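Uncharacterized protein (PDB 4XG0) probably acts as a kinase of acid-sugar catabolism, with an N-terminal sugar-binding domain and a C-terminal nucleotide-binding domain. Local coordinates at residues A136-A141 and V235-G240; H178-L183 and V209-A214. All blocks are in the same frame, centred on the assembly; numbering follows the deposited sequence.

Interaction 1: residues A136-A141 and V235-G240; sequences AVVCPA and VPVGSG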
ATOM      1  N   ALA A 136      13.931  -7.017  12.482  1.00 31.61           N
ATOM      2  CA  ALA A 136      14.430  -6.279  11.321  1.00 31.14           C
ATOM      3  C   ALA A 136      14.206  -7.202  10.154  1.00 30.75           C
ATOM      4  O   ALA A 136      14.765  -8.303  10.129  1.00 29.03           O
ATOM      5  CB  ALA A 136      15.926  -5.944  11.468  1.00 30.25           C
ATOM      6  N   VAL A 137      13.393  -6.753   9.203  1.00 23.27           N
ATOM      7  CA  VAL A 137      13.021  -7.540   8.041  1.00 22.36           C
ATOM      8  C   VAL A 137      13.739  -6.932   6.858  1.00 20.11           C
ATOM      9  O   VAL A 137      13.349  -5.885   6.333  1.00 22.15           O
ATOM     10  CB  VAL A 137      11.508  -7.539   7.840  1.00 24.88           C
ATOM     11  CG1 VAL A 137      11.139  -8.485   6.677  1.00 22.55           C
ATOM     12  CG2 VAL A 137      10.806  -7.925   9.161  1.00 30.50           C
ATOM     13  N   VAL A 138      14.796  -7.600   6.440  1.00 22.77           N
ATOM     14  CA  VAL A 138      15.781  -6.982   5.575  1.00 23.11           C
ATOM     15  C   VAL A 138      15.626  -7.469   4.147  1.00 19.10           C
ATOM     16  O   VAL A 138      15.755  -8.677   3.846  1.00 22.27           O
ATOM     17  CB  VAL A 138      17.196  -7.311   6.059  1.00 22.89           C
ATOM     18  CG1 VAL A 138      18.201  -6.628   5.198  1.00 19.71           C
ATOM     19  CG2 VAL A 138      17.378  -6.863   7.500  1.00 25.57           C
ATOM     20  N   CYS A 139      15.358  -6.530   3.252  1.00 19.39           N
ATOM     21  CA  CYS A 139      15.259  -6.857   1.834  1.00 21.15           C
ATOM     22  C   CYS A 139      15.538  -5.609   0.971  1.00 21.40           C
ATOM     23  O   CYS A 139      14.633  -4.832   0.643  1.00 19.54           O
ATOM     24  CB  CYS A 139      13.873  -7.387   1.518  1.00 17.46           C
ATOM     25  SG  CYS A 139      13.627  -7.695  -0.260  1.00 20.98           S
ATOM     26  N   PRO A 140      16.788  -5.443   0.549  1.00 20.51           N
ATOM     27  CA  PRO A 140      17.118  -4.192  -0.146  1.00 20.90           C
ATOM     28  C   PRO A 140      16.827  -4.230  -1.658  1.00 17.30           C
ATOM     29  O   PRO A 140      17.296  -3.375  -2.426  1.00 18.58           O
ATOM     30  CB  PRO A 140      18.620  -4.025   0.132  1.00 19.77           C
ATOM     31  CG  PRO A 140      18.893  -4.893   1.310  1.00 18.86           C
ATOM     32  CD  PRO A 140      17.998  -6.071   1.088  1.00 17.81           C
ATOM     33  N   ALA A 141      16.107  -5.236  -2.100  1.00 19.87           N
ATOM     34  CA  ALA A 141      15.775  -5.346  -3.536  1.00 19.56           C
ATOM     35  C   ALA A 141      15.141  -4.097  -4.102  1.00 19.21           C
ATOM     36  O   ALA A 141      14.340  -3.422  -3.434  1.00 17.66           O
ATOM     37  CB  ALA A 141      14.841  -6.505  -3.779  1.00 19.38           C
ATOM     38  N   VAL A 235      10.130  -4.083  11.532  1.00 32.52           N
ATOM     39  CA  VAL A 235      10.925  -2.976  11.038  1.00 31.88           C
ATOM     40  C   VAL A 235      11.518  -3.293   9.663  1.00 31.20           C
ATOM     41  O   VAL A 235      12.597  -3.901   9.563  1.00 27.24           O
ATOM     42  CB  VAL A 235      12.101  -2.644  11.976  1.00 28.07           C
ATOM     43  CG1 VAL A 235      12.900  -1.488  11.394  1.00 30.21           C
ATOM     44  CG2 VAL A 235      11.623  -2.303  13.414  1.00 31.53           C
ATOM     45  N   PRO A 236      10.822  -2.908   8.597  1.00 28.08           N
ATOM     46  CA  PRO A 236      11.438  -3.127   7.293  1.00 25.46           C
ATOM     47  C   PRO A 236      12.722  -2.331   7.101  1.00 25.08           C
ATOM     48  O   PRO A 236      12.835  -1.168   7.476  1.00 24.46           O
ATOM     49  CB  PRO A 236      10.373  -2.671   6.318  1.00 22.21           C
ATOM     50  CG  PRO A 236       9.490  -1.771   7.093  1.00 24.73           C
ATOM     51  CD  PRO A 236       9.505  -2.249   8.483  1.00 23.83           C
ATOM     52  N   VAL A 237      13.682  -2.998   6.479  1.00 21.48           N
ATOM     53  CA  VAL A 237      14.962  -2.410   6.108  1.00 20.72           C
ATOM     54  C   VAL A 237      15.114  -2.658   4.634  1.00 19.55           C
ATOM     55  O   VAL A 237      15.291  -3.809   4.194  1.00 21.27           O
ATOM     56  CB  VAL A 237      16.122  -3.068   6.822  1.00 21.86           C
ATOM     57  CG1 VAL A 237      17.460  -2.405   6.426  1.00 25.13           C
ATOM     58  CG2 VAL A 237      15.921  -3.063   8.337  1.00 23.50           C
ATOM     59  N   GLY A 238      15.024  -1.597   3.846  1.00 21.37           N
ATOM     60  CA  GLY A 238      14.989  -1.774   2.409  1.00 27.74           C
ATOM     61  C   GLY A 238      15.475  -0.555   1.671  1.00 19.34           C
ATOM     62  O   GLY A 238      15.831   0.452   2.277  1.00 21.05           O
ATOM     63  N   SER A 239      15.520  -0.661   0.361  1.00 21.13           N
ATOM     64  CA  SER A 239      15.886   0.468  -0.455  1.00 21.80           C
ATOM     65  C   SER A 239      14.622   1.113  -0.958  1.00 19.06           C
ATOM     66  O   SER A 239      13.521   0.950  -0.394  1.00 18.92           O
ATOM     67  CB  SER A 239      16.716   0.010  -1.637  1.00 19.72           C
ATOM     68  OG  SER A 239      15.938  -0.817  -2.491  1.00 20.64           O
ATOM     69  N   GLY A 240      14.730   1.744  -2.112  1.00 23.61           N
ATOM     70  CA  GLY A 240      13.532   2.307  -2.717  1.00 20.69           C
ATOM     71  C   GLY A 240      12.499   1.290  -3.162  1.00 18.84           C
ATOM     72  O   GLY A 240      11.334   1.629  -3.350  1.00 23.76           O
TER
HETATM   73  O   HOH W   1      13.899  -2.686  -0.839  1.00 17.17           O
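Val137 and Val237 carry the backbone ladder that joins strands 135-139 and 234-238 in parallel. Val137 donates from its N to Val235 O (3.0 Å) and accepts at its O from Val237 N (2.9 Å); Val237 O then takes Cys139 N at 2.9 Å. CA-H...O contacts from Ala136, Pro236 and Val138 lie beside these bonds. The alternation of a parallel ladder turns Pro236 N away from strand 135-139, so its missing amide hydrogen costs this pairing nothing.

Among the side chains, Val138 and Val237 stand side by side on one face of the sheet, CG2 of Val138 meeting CB of Val237 at 4.1 Å. With CG1 anti to the backbone N (chi1 -178°), Val138 turns CG2 to this neighbour. Ala136 CB touches Val237 CG2 on the same face, which helix 119-130 covers; helix 217-230 packs against Val137, Cys139 and Pro236 on the other.

Beyond the strands the polar contacts change. Ser239 OG donates to Pro140 O at 2.9 Å, from well above the carbonyl plane, and one water bridges Cys139 O, Ala141 O and Ser239 N. Ser239 OG also caps Gly241 N, as the N-cap of helix 240-252. Beside a bound citrate, probably from the crystallisation liquor though it may mark a pocket, these are adjacent parallel strands of an alpha/beta sheet, with a serine-capped helix starting at the C-terminal end of strand 234-238.

Interaction 2: residues H178-L183 and V209-A214; sequences HIPTLL and VVVVDA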
ATOM      1  N   HIS A 178      26.278 -11.800   0.500  1.00 27.11           N
ATOM      2  CA  HIS A 178      25.308 -12.706   1.095  1.00 26.72           C
ATOM      3  C   HIS A 178      24.829 -12.077   2.382  1.00 26.32           C
ATOM      4  O   HIS A 178      25.562 -12.058   3.391  1.00 27.68           O
ATOM      5  CB  HIS A 178      25.958 -14.090   1.351  1.00 28.52           C
ATOM      6  CG  HIS A 178      24.966 -15.136   1.756  1.00 29.45           C
ATOM      7  ND1 HIS A 178      25.000 -15.759   2.978  1.00 31.13           N
ATOM      8  CD2 HIS A 178      23.866 -15.604   1.120  1.00 36.58           C
ATOM      9  CE1 HIS A 178      23.990 -16.614   3.063  1.00 35.31           C
ATOM     10  NE2 HIS A 178      23.283 -16.530   1.948  1.00 35.36           N
ATOM     11  N   ILE A 179      23.623 -11.493   2.347  1.00 24.68           N
ATOM     12  CA  ILE A 179      23.234 -10.589   3.418  1.00 26.14           C
ATOM     13  C   ILE A 179      23.155 -11.337   4.754  1.00 25.65           C
ATOM     14  O   ILE A 179      23.564 -10.802   5.781  1.00 26.57           O
ATOM     15  CB  ILE A 179      21.932  -9.818   3.089  1.00 22.49           C
ATOM     16  CG1 ILE A 179      22.085  -9.138   1.725  1.00 21.60           C
ATOM     17  CG2 ILE A 179      21.663  -8.817   4.191  1.00 22.42           C
ATOM     18  CD1 ILE A 179      20.794  -8.570   1.142  1.00 27.76           C
ATOM     19  N   PRO A 180      22.695 -12.601   4.743  1.00 26.10           N
ATOM     20  CA  PRO A 180      22.636 -13.368   6.000  1.00 27.72           C
ATOM     21  C   PRO A 180      24.013 -13.554   6.658  1.00 29.75           C
ATOM     22  O   PRO A 180      24.126 -13.566   7.879  1.00 31.17           O
ATOM     23  CB  PRO A 180      22.010 -14.696   5.571  1.00 29.62           C
ATOM     24  CG  PRO A 180      21.241 -14.369   4.316  1.00 31.93           C
ATOM     25  CD  PRO A 180      22.034 -13.306   3.630  1.00 25.94           C
ATOM     26  N   THR A 181      25.054 -13.694   5.849  1.00 30.13           N
ATOM     27  CA  THR A 181      26.413 -13.750   6.361  1.00 32.15           C
ATOM     28  C   THR A 181      26.837 -12.368   6.888  1.00 32.24           C
ATOM     29  O   THR A 181      27.364 -12.245   7.993  1.00 34.03           O
ATOM     30  CB  THR A 181      27.353 -14.226   5.266  1.00 32.65           C
ATOM     31  OG1 THR A 181      27.000 -15.557   4.905  1.00 32.98           O
ATOM     32  CG2 THR A 181      28.802 -14.218   5.739  1.00 34.93           C
ATOM     33  N   LEU A 182      26.554 -11.323   6.110  1.00 30.60           N
ATOM     34  CA  LEU A 182      26.870  -9.939   6.496  1.00 31.47           C
ATOM     35  C   LEU A 182      26.267  -9.613   7.853  1.00 34.64           C
ATOM     36  O   LEU A 182      26.936  -9.017   8.713  1.00 33.78           O
ATOM     37  CB  LEU A 182      26.368  -8.956   5.425  1.00 31.81           C
ATOM     38  CG  LEU A 182      26.639  -7.453   5.568  1.00 29.26           C
ATOM     39  CD1 LEU A 182      28.122  -7.160   5.649  1.00 35.08           C
ATOM     40  CD2 LEU A 182      25.997  -6.725   4.388  1.00 28.38           C
ATOM     41  N   LEU A 183      25.018 -10.032   8.056  1.00 30.02           N
ATOM     42  CA  LEU A 183      24.287  -9.706   9.284  1.00 33.61           C
ATOM     43  C   LEU A 183      24.375 -10.773  10.374  1.00 35.04           C
ATOM     44  O   LEU A 183      24.123 -10.472  11.538  1.00 34.75           O
ATOM     45  CB  LEU A 183      22.806  -9.451   8.993  1.00 29.48           C
ATOM     46  CG  LEU A 183      22.501  -8.311   8.042  1.00 26.51           C
ATOM     47  CD1 LEU A 183      21.023  -8.174   7.911  1.00 26.16           C
ATOM     48  CD2 LEU A 183      23.083  -7.007   8.525  1.00 27.15           C
ATOM     49  N   VAL A 209      16.169 -10.952  13.346  1.00 35.78           N
ATOM     50  CA  VAL A 209      16.664 -10.344  12.125  1.00 36.98           C
ATOM     51  C   VAL A 209      16.570 -11.400  11.043  1.00 34.71           C
ATOM     52  O   VAL A 209      17.017 -12.526  11.240  1.00 37.09           O
ATOM     53  CB  VAL A 209      18.120  -9.875  12.273  1.00 34.85           C
ATOM     54  CG1 VAL A 209      18.615  -9.303  10.983  1.00 28.70           C
ATOM     55  CG2 VAL A 209      18.257  -8.867  13.380  1.00 33.11           C
ATOM     56  N   VAL A 210      15.970 -11.059   9.913  1.00 27.45           N
ATOM     57  CA  VAL A 210      15.834 -12.017   8.827  1.00 31.32           C
ATOM     58  C   VAL A 210      15.871 -11.327   7.483  1.00 27.62           C
ATOM     59  O   VAL A 210      15.319 -10.231   7.311  1.00 27.20           O
ATOM     60  CB  VAL A 210      14.538 -12.872   8.944  1.00 28.24           C
ATOM     61  CG1 VAL A 210      13.281 -11.982   8.924  1.00 29.04           C
ATOM     62  CG2 VAL A 210      14.470 -13.937   7.843  1.00 37.04           C
ATOM     63  N   VAL A 211      16.550 -11.980   6.548  1.00 28.60           N
ATOM     64  CA  VAL A 211      16.629 -11.543   5.159  1.00 24.97           C
ATOM     65  C   VAL A 211      15.579 -12.287   4.332  1.00 26.91           C
ATOM     66  O   VAL A 211      15.464 -13.503   4.418  1.00 26.10           O
ATOM     67  CB  VAL A 211      18.055 -11.818   4.595  1.00 30.56           C
ATOM     68  CG1 VAL A 211      18.171 -11.350   3.168  1.00 24.55           C
ATOM     69  CG2 VAL A 211      19.090 -11.116   5.437  1.00 33.45           C
ATOM     70  N   VAL A 212      14.814 -11.544   3.543  1.00 22.57           N
ATOM     71  CA  VAL A 212      13.792 -12.120   2.673  1.00 24.81           C
ATOM     72  C   VAL A 212      14.101 -11.858   1.196  1.00 19.74           C
ATOM     73  O   VAL A 212      14.471 -10.765   0.782  1.00 22.17           O
ATOM     74  CB  VAL A 212      12.374 -11.578   3.032  1.00 25.07           C
ATOM     75  CG1 VAL A 212      11.318 -12.213   2.120  1.00 27.18           C
ATOM     76  CG2 VAL A 212      12.076 -11.824   4.513  1.00 22.15           C
ATOM     77  N   ASP A 213      14.012 -12.914   0.402  1.00 22.97           N
ATOM     78  CA  ASP A 213      14.294 -12.839  -0.997  1.00 23.57           C
ATOM     79  C   ASP A 213      13.229 -12.004  -1.675  1.00 23.30           C
ATOM     80  O   ASP A 213      12.084 -11.900  -1.204  1.00 19.85           O
ATOM     81  CB  ASP A 213      14.270 -14.247  -1.609  1.00 22.31           C
ATOM     82  CG  ASP A 213      15.602 -14.924  -1.601  1.00 26.04           C
ATOM     83  OD1 ASP A 213      16.504 -14.534  -0.821  1.00 24.94           O
ATOM     84  OD2 ASP A 213      15.740 -15.897  -2.396  1.00 29.16           O
ATOM     85  N   ALA A 214      13.620 -11.439  -2.801  1.00 22.40           N
ATOM     86  CA  ALA A 214      12.650 -10.835  -3.717  1.00 22.03           C
ATOM     87  C   ALA A 214      13.283 -10.725  -5.086  1.00 21.09           C
ATOM     88  O   ALA A 214      14.355 -10.127  -5.230  1.00 20.26           O
ATOM     89  CB  ALA A 214      12.262  -9.455  -3.224  1.00 20.72           C
TER
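Val211 meets Ile179 and Pro180 through its methyl branches, in a contact made without any hydrogen bond between helix 179-183 and strand 209-212. CG2 of Val211 lies 3.7 Å from Ile179 CG2 and also faces the proline ring, whose CG is 4.1 Å away; both neighbours cross the valine at about a right angle. One turn further along the helix, Leu183 CD1 reaches Val209 CG1 at 4.1 Å, again crosswise, while keeping a longer contact with Val211 CG2 (4.3 Å). Two alternate valines of the strand thus present their branches to Ile179, Pro180 and, one turn on, Leu183. Ile179 puts its CG2 against the strand because that methyl is anti to the backbone N, whereas CG1 (chi1 -53°) lies beside the N.

At the start of the helix, His178 occupies the N-cap position, and its ND1 and Thr181 OG1 share a hydrogen bond of 2.8 Å in the plane of the ring. Pro180 CD sits over the centre of one face of that ring, 3.7 Å above it, so the proline joins the imidazole to Val211. His178 NE2 is bonded to Gln187 OE1, so both ring nitrogens have partners, which helps fix the ring's rotation.

Further out, Phe119 of helix 119-130 touches Ile179 and Leu183, and Val211 bonds through its backbone to Ala186 and Leu188 of the neighbouring edge strand. Asp213, after the strand, receives Gln151 N and Gly152 N on its two carboxylate oxygens, tying the strand's C-terminal side to the turn of the small antiparallel sheet. This is helix-on-sheet packing of an alpha/beta domain, with a short, nearly antiparallel helix laid over one face near the edge of the parallel sheet.

Interactions 1 and 2 meet through strand 135-139, which lies between strands 234-238 and 209-212 in the same parallel sheet; their centres are about 10 Å apart. Val138 N lies 2.8 Å from Val210 O and Ala136 O lies 3.0 Å from Val210 N, probable hydrogen bonds that continue the ladder of interaction 1 into the strand of interaction 2. Packing crosses the same seam, with Leu183 on Val138 and Ile179 on Pro140, and Phe119 touches residues of both contacts. Interaction 1 ends at Ser239, whose side chain is about 4 Å from the bound citrate, whereas interaction 2 lies toward the sheet's edge.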